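Local coordinates for uncharacterized protein (Leptospirillum rubarum, PDB 3OMD) that is of unknown function but belongs to the DUF5069 family and folds as a largely helical single chain without beta strands, at residues K70-P73 with D77-A80. Residues are numbered along the deposited sequence; the frame is centred on the assembly and turned at random.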
loop_
_atom_site.group_PDB
_atom_site.type_symbol
_atom_site.label_atom_id
_atom_site.label_comp_id
_atom_site.label_asym_id
_atom_site.label_seq_id
_atom_site.Cartn_x
_atom_site.Cartn_y
_atom_site.Cartn_z
ATOM N N LYS A 70 8.365 7.551 -12.417
ATOM C CA LYS A 70 8.577 7.460 -13.876
ATOM C C LYS A 70 10.028 7.391 -14.314
ATOM O O LYS A 70 10.300 6.841 -15.388
ATOM C CB LYS A 70 7.919 8.627 -14.619
ATOM C CG LYS A 70 6.420 8.696 -14.363
ATOM C CD LYS A 70 5.827 9.871 -15.170
ATOM C CE LYS A 70 4.325 10.079 -15.027
ATOM N NZ LYS A 70 3.784 11.277 -15.802
ATOM N N SER A 71 10.954 8.025 -13.593
ATOM C CA SER A 71 12.373 7.938 -13.962
ATOM C C SER A 71 13.148 6.996 -13.039
ATOM O O SER A 71 14.383 6.872 -13.143
ATOM C CB SER A 71 13.029 9.318 -13.987
ATOM O OG SER A 71 12.902 9.876 -12.685
ATOM N N ARG A 72 12.426 6.316 -12.144
ATOM C CA ARG A 72 13.021 5.441 -11.113
ATOM C C ARG A 72 12.391 4.050 -11.129
ATOM O O ARG A 72 11.530 3.736 -10.302
ATOM C CB ARG A 72 12.799 6.100 -9.752
ATOM C CG ARG A 72 13.579 7.430 -9.685
ATOM C CD ARG A 72 13.222 8.246 -8.421
ATOM N NE ARG A 72 14.038 9.451 -8.346
ATOM C CZ ARG A 72 13.739 10.616 -8.937
ATOM N NH1 ARG A 72 12.612 10.770 -9.663
ATOM N NH2 ARG A 72 14.582 11.638 -8.801
ATOM N N PRO A 73 12.816 3.190 -12.051
ATOM C CA PRO A 73 12.198 1.900 -12.277
ATOM C C PRO A 73 12.484 0.874 -11.194
ATOM O O PRO A 73 11.714 -0.083 -11.041
ATOM C CB PRO A 73 12.814 1.432 -13.623
ATOM C CG PRO A 73 14.082 2.186 -13.721
ATOM C CD PRO A 73 13.830 3.511 -13.080
ATOM N N ASP A 77 15.714 3.000 -6.166
ATOM C CA ASP A 77 15.697 4.366 -6.595
ATOM C C ASP A 77 14.489 5.114 -6.061
ATOM O O ASP A 77 14.602 6.286 -5.656
ATOM C CB ASP A 77 15.875 4.432 -8.099
ATOM C CG ASP A 77 17.334 4.018 -8.474
ATOM O OD1 ASP A 77 18.276 4.564 -7.850
ATOM O OD2 ASP A 77 17.533 3.095 -9.245
HETATM N N MSE A 78 13.345 4.439 -5.993
HETATM C CA MSE A 78 12.207 5.097 -5.391
HETATM C C MSE A 78 12.413 5.306 -3.880
HETATM O O MSE A 78 12.024 6.317 -3.318
HETATM C CB MSE A 78 10.930 4.295 -5.651
HETATM C CG MSE A 78 10.359 4.475 -6.948
HETATM SE SE MSE A 78 10.028 6.490 -7.197
HETATM C CE MSE A 78 8.980 6.963 -5.594
ATOM N N LEU A 79 13.047 4.339 -3.223
ATOM C CA LEU A 79 13.337 4.481 -1.792
ATOM C C LEU A 79 14.261 5.680 -1.559
ATOM O O LEU A 79 14.041 6.473 -0.619
ATOM C CB LEU A 79 13.959 3.190 -1.229
ATOM C CG LEU A 79 14.407 3.245 0.257
ATOM C CD1 LEU A 79 13.191 3.526 1.152
ATOM C CD2 LEU A 79 15.075 1.963 0.644
ATOM N N ALA A 80 15.286 5.839 -2.412
ATOM C CA ALA A 80 16.209 6.965 -2.246
ATOM C C ALA A 80 15.441 8.282 -2.440
ATOM O O ALA A 80 15.703 9.274 -1.730
ATOM C CB ALA A 80 17.392 6.854 -3.197
HETATM O O HOH W 1 16.455 8.358 -6.755
#
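With CG set opposite the carbonyl carbon (chi1 -65°) and the chain then extended as far as NE, Arg72 lays its aliphatic part across Asp77 and Met78, while selenomethionine Met78 bends at chi2 and chi3 to bring its selenium against that same chain. The result illustrates how a long, charged side chain can make a contact with its methylenes and use its polar end for something else. SE of Met78 touches two points on the arginine, lying 3.8 Å from Arg72 CB and 3.8 Å from Arg72 CD, and the two side chains meet at roughly a right angle. Asp77 adds its own methylene, CB to Arg72 CB at 3.9 Å, where the backbones also come nearest, and its backbone O lies 3.7 Å from Arg72 CD. Its carboxylate does not pair with the arginine: NE of Arg72 is 6.5 Å from OD1 of Asp77, so any attraction between the opposite charges would act only at long range. A water joins the two segments instead, accepting from Arg72 NE (3.1 Å) in the guanidinium plane and donating to the backbone O of Asp77 (3.0 Å). At the other end of the guanidinium, NH1 of Arg72 bonds to Ala68 O in helix 62-69, so NE meets a water and NH1 a backbone carbonyl, which should limit the group's swing. The loop carbonyl is engaged as well, Arg72 O resting 3.6 Å from Met78 CG while receiving a hydrogen bond from Arg34. Residues 70-73 thus form part of the short turn from helix 62-69 into helix 75-85, folded back on the first turn of the latter; buried Met78 carries the packing inward to Phe65 and Val69 of helix 62-69 and to Ile30 and Arg34 of helix 26-38, joining three helices.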